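Local coordinates for stage II sporulation protein SA (Bacillus subtilis, PDB 3O6Q) that acts as the toxin of a type II toxin-antitoxin system, neutralized by its antitoxin SpoIISB and lethal without it, this chain being the predicted cytoplasmic part of the membrane protein, at residues A[33-42]-A[142-150]. Residues are numbered along the deposited sequence; the frame is centred on the assembly and turned at random.
Sequences LKNEPIHVYY and TSIYDLVLP
Tyr145, on the last turns of helix 132-148, reaches across to strand 38-42 and gives its hydroxyl proton to the backbone carbonyl of Tyr41, with OH to O at 2.6 Å. The donor lies in the plane of that carbonyl, on a lone pair, and the C=O...OH angle is 119°. The first torsion puts the phenol there: CG stands anti to the backbone N (chi1 -169°), carrying the ring outward from the helix to the Tyr41 backbone. The ring edge then meets the backbone, CE1 coming to 3.8 Å from His39 O, while the hydroxyl, at the edge of the Tyr41 ring, also sits 2.8 Å from Tyr41 N. Tyr48 of helix 45-61 stacks edge-to-face on Tyr145.

Packing is close around Val40: CG2 faces Val148 CG1 on the helix, and CG1 is turned to the phenol end of Tyr145, 4.2 Å from CZ. Ile38 CD1 rests on Ile144 CG2 at 3.8 Å, the two side chains crossing at about a right angle. Leu33, at the end of helix 7-35, makes a lighter touch, CD2 to Ile144 CD1 at 4.2 Å; Ile144 also packs on Ile144 of the second subunit. The looser side lies at the other end, where Tyr42, partly exposed, offers just its CB to Leu149 CD2 at 4.3 Å. His39, near the strand's start, is exposed and points away from the helix.

Strand 38-42 passes the C-terminal turns of helix 142-148, axes 68° apart, joining the strand after the long N-terminal helix to the toxin's C-terminal helix; it also pairs antiparallel with a strand of another protein's chain. The directional phenol bond probably sets the position of Tyr41 against the helix; the aliphatic contacts of Val40, Ile38 and Leu33 add packing without comparable directionality.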
loop_
_atom_site.group_PDB
_atom_site.type_symbol
_atom_site.label_atom_id
_atom_site.label_comp_id
_atom_site.label_asym_id
_atom_site.label_seq_id
_atom_site.Cartn_x
_atom_site.Cartn_y
_atom_site.Cartn_z
ATOM N N LEU A 33 -9.826 -0.347 2.747
ATOM C CA LEU A 33 -9.380 -0.489 4.114
ATOM C C LEU A 33 -10.228 0.429 4.994
ATOM O O LEU A 33 -10.537 0.092 6.113
ATOM C CB LEU A 33 -7.865 -0.184 4.231
ATOM C CG LEU A 33 -6.937 -1.356 3.868
ATOM C CD1 LEU A 33 -5.409 -0.961 3.875
ATOM C CD2 LEU A 33 -7.175 -2.616 4.767
ATOM N N LYS A 34 -10.632 1.571 4.471
ATOM C CA LYS A 34 -11.369 2.563 5.250
ATOM C C LYS A 34 -12.831 2.168 5.417
ATOM O O LYS A 34 -13.369 2.325 6.489
ATOM C CB LYS A 34 -11.273 3.936 4.558
ATOM C CG LYS A 34 -11.183 5.187 5.446
ATOM C CD LYS A 34 -11.487 6.487 4.653
ATOM C CE LYS A 34 -10.995 7.755 5.417
ATOM N NZ LYS A 34 -10.290 8.782 4.545
ATOM N N ASN A 35 -13.469 1.643 4.378
ATOM C CA ASN A 35 -14.945 1.483 4.382
ATOM C C ASN A 35 -15.489 0.020 4.341
ATOM O O ASN A 35 -16.637 -0.219 4.721
ATOM C CB ASN A 35 -15.528 2.308 3.228
ATOM C CG ASN A 35 -15.215 3.821 3.365
ATOM O OD1 ASN A 35 -15.635 4.453 4.331
ATOM N ND2 ASN A 35 -14.474 4.391 2.418
ATOM N N GLU A 36 -14.669 -0.943 3.905
ATOM C CA GLU A 36 -15.079 -2.348 3.812
ATOM C C GLU A 36 -14.635 -3.237 4.999
ATOM O O GLU A 36 -13.445 -3.401 5.279
ATOM C CB GLU A 36 -14.580 -2.975 2.509
ATOM C CG GLU A 36 -15.417 -2.617 1.305
ATOM C CD GLU A 36 -16.649 -3.512 1.119
ATOM O OE1 GLU A 36 -16.485 -4.751 0.991
ATOM O OE2 GLU A 36 -17.770 -2.964 1.080
ATOM N N PRO A 37 -15.603 -3.859 5.678
ATOM C CA PRO A 37 -15.210 -4.735 6.776
ATOM C C PRO A 37 -14.410 -5.909 6.271
ATOM O O PRO A 37 -14.797 -6.518 5.275
ATOM C CB PRO A 37 -16.555 -5.216 7.329
ATOM C CG PRO A 37 -17.492 -5.079 6.206
ATOM C CD PRO A 37 -17.057 -3.868 5.458
ATOM N N ILE A 38 -13.319 -6.240 6.957
ATOM C CA ILE A 38 -12.649 -7.504 6.687
ATOM C C ILE A 38 -13.411 -8.648 7.364
ATOM O O ILE A 38 -13.774 -8.563 8.553
ATOM C CB ILE A 38 -11.226 -7.508 7.160
ATOM C CG1 ILE A 38 -10.437 -6.371 6.502
ATOM C CG2 ILE A 38 -10.593 -8.817 6.763
ATOM C CD1 ILE A 38 -8.882 -6.560 6.583
ATOM N N HIS A 39 -13.690 -9.689 6.588
ATOM C CA HIS A 39 -14.314 -10.921 7.076
ATOM C C HIS A 39 -13.212 -11.940 7.391
ATOM O O HIS A 39 -12.538 -12.439 6.489
ATOM C CB HIS A 39 -15.235 -11.480 5.996
ATOM C CG HIS A 39 -16.366 -10.566 5.621
ATOM N ND1 HIS A 39 -17.691 -10.923 5.774
ATOM C CD2 HIS A 39 -16.374 -9.319 5.091
ATOM C CE1 HIS A 39 -18.465 -9.939 5.346
ATOM N NE2 HIS A 39 -17.690 -8.949 4.937
ATOM N N VAL A 40 -13.023 -12.261 8.670
ATOM C CA VAL A 40 -11.917 -13.150 9.098
ATOM C C VAL A 40 -12.360 -14.573 9.431
ATOM O O VAL A 40 -13.113 -14.785 10.364
ATOM C CB VAL A 40 -11.171 -12.570 10.292
ATOM C CG1 VAL A 40 -10.125 -13.526 10.770
ATOM C CG2 VAL A 40 -10.559 -11.216 9.883
ATOM N N TYR A 41 -11.880 -15.530 8.632
ATOM C CA TYR A 41 -12.161 -16.966 8.787
ATOM C C TYR A 41 -10.979 -17.606 9.485
ATOM O O TYR A 41 -9.829 -17.390 9.091
ATOM C CB TYR A 41 -12.336 -17.647 7.421
ATOM C CG TYR A 41 -13.536 -17.204 6.616
ATOM C CD1 TYR A 41 -14.515 -18.106 6.258
ATOM C CD2 TYR A 41 -13.705 -15.892 6.231
ATOM C CE1 TYR A 41 -15.625 -17.714 5.527
ATOM C CE2 TYR A 41 -14.820 -15.483 5.513
ATOM C CZ TYR A 41 -15.765 -16.399 5.166
ATOM O OH TYR A 41 -16.851 -16.015 4.442
ATOM N N TYR A 42 -11.270 -18.381 10.522
ATOM C CA TYR A 42 -10.251 -19.128 11.276
ATOM C C TYR A 42 -10.830 -20.475 11.737
ATOM O O TYR A 42 -12.025 -20.751 11.572
ATOM C CB TYR A 42 -9.791 -18.315 12.492
ATOM C CG TYR A 42 -10.916 -18.154 13.493
ATOM C CD1 TYR A 42 -11.177 -19.162 14.428
ATOM C CD2 TYR A 42 -11.760 -17.046 13.470
ATOM C CE1 TYR A 42 -12.232 -19.065 15.341
ATOM C CE2 TYR A 42 -12.818 -16.933 14.373
ATOM C CZ TYR A 42 -13.049 -17.946 15.306
ATOM O OH TYR A 42 -14.090 -17.845 16.202
ATOM N N THR A 142 -2.469 -10.052 2.893
ATOM C CA THR A 142 -2.255 -11.298 3.630
ATOM C C THR A 142 -1.667 -10.993 4.994
ATOM O O THR A 142 -2.004 -11.653 5.959
ATOM C CB THR A 142 -1.292 -12.261 2.884
ATOM O OG1 THR A 142 0.002 -11.669 2.778
ATOM C CG2 THR A 142 -1.794 -12.607 1.485
ATOM N N SER A 143 -0.809 -9.987 5.093
ATOM C CA SER A 143 -0.254 -9.593 6.397
ATOM C C SER A 143 -1.294 -8.952 7.282
ATOM O O SER A 143 -1.387 -9.292 8.459
ATOM C CB SER A 143 0.970 -8.681 6.234
ATOM O OG SER A 143 2.039 -9.419 5.646
ATOM N N ILE A 144 -2.117 -8.078 6.716
ATOM C CA ILE A 144 -3.215 -7.494 7.460
ATOM C C ILE A 144 -4.179 -8.563 7.934
ATOM O O ILE A 144 -4.644 -8.525 9.053
ATOM C CB ILE A 144 -3.978 -6.478 6.621
ATOM C CG1 ILE A 144 -3.054 -5.289 6.280
ATOM C CG2 ILE A 144 -5.250 -6.027 7.363
ATOM C CD1 ILE A 144 -3.414 -4.578 4.983
ATOM N N TYR A 145 -4.455 -9.553 7.103
ATOM C CA TYR A 145 -5.313 -10.663 7.532
ATOM C C TYR A 145 -4.787 -11.335 8.783
ATOM O O TYR A 145 -5.535 -11.536 9.757
ATOM C CB TYR A 145 -5.478 -11.689 6.419
ATOM C CG TYR A 145 -6.547 -12.732 6.658
ATOM C CD1 TYR A 145 -7.878 -12.494 6.311
ATOM C CD2 TYR A 145 -6.228 -13.981 7.192
ATOM C CE1 TYR A 145 -8.853 -13.461 6.498
ATOM C CE2 TYR A 145 -7.195 -14.945 7.364
ATOM C CZ TYR A 145 -8.504 -14.664 7.015
ATOM O OH TYR A 145 -9.444 -15.619 7.264
ATOM N N ASP A 146 -3.496 -11.647 8.793
ATOM C CA ASP A 146 -2.912 -12.343 9.949
ATOM C C ASP A 146 -2.989 -11.473 11.197
ATOM O O ASP A 146 -3.308 -11.956 12.286
ATOM C CB ASP A 146 -1.475 -12.679 9.676
ATOM C CG ASP A 146 -0.929 -13.693 10.669
ATOM O OD1 ASP A 146 -0.925 -13.419 11.895
ATOM O OD2 ASP A 146 -0.511 -14.791 10.237
ATOM N N LEU A 147 -2.722 -10.180 11.026
ATOM C CA LEU A 147 -2.702 -9.251 12.157
ATOM C C LEU A 147 -4.072 -9.021 12.776
ATOM O O LEU A 147 -4.164 -8.651 13.927
ATOM C CB LEU A 147 -2.141 -7.903 11.729
ATOM C CG LEU A 147 -0.641 -7.935 11.484
ATOM C CD1 LEU A 147 -0.238 -6.678 10.710
ATOM C CD2 LEU A 147 0.112 -8.090 12.796
ATOM N N VAL A 148 -5.120 -9.235 11.999
ATOM C CA VAL A 148 -6.454 -9.027 12.454
ATOM C C VAL A 148 -6.979 -10.237 13.254
ATOM O O VAL A 148 -7.954 -10.104 13.990
ATOM C CB VAL A 148 -7.351 -8.685 11.274
ATOM C CG1 VAL A 148 -8.747 -9.146 11.534
ATOM C CG2 VAL A 148 -7.288 -7.179 11.006
ATOM N N LEU A 149 -6.317 -11.392 13.170
ATOM C CA LEU A 149 -6.731 -12.564 13.971
ATOM C C LEU A 149 -6.572 -12.369 15.490
ATOM O O LEU A 149 -5.621 -11.720 15.934
ATOM C CB LEU A 149 -5.937 -13.796 13.569
ATOM C CG LEU A 149 -6.224 -14.345 12.197
ATOM C CD1 LEU A 149 -5.501 -15.659 12.069
ATOM C CD2 LEU A 149 -7.719 -14.535 12.071
ATOM N N PRO A 150 -7.492 -12.937 16.288
ATOM C CA PRO A 150 -7.330 -12.829 17.746
ATOM C C PRO A 150 -6.253 -13.780 18.265
ATOM O O PRO A 150 -5.128 -13.360 18.497
ATOM C CB PRO A 150 -8.716 -13.226 18.294
ATOM C CG PRO A 150 -9.651 -13.208 17.099
ATOM C CD PRO A 150 -8.789 -13.538 15.923
#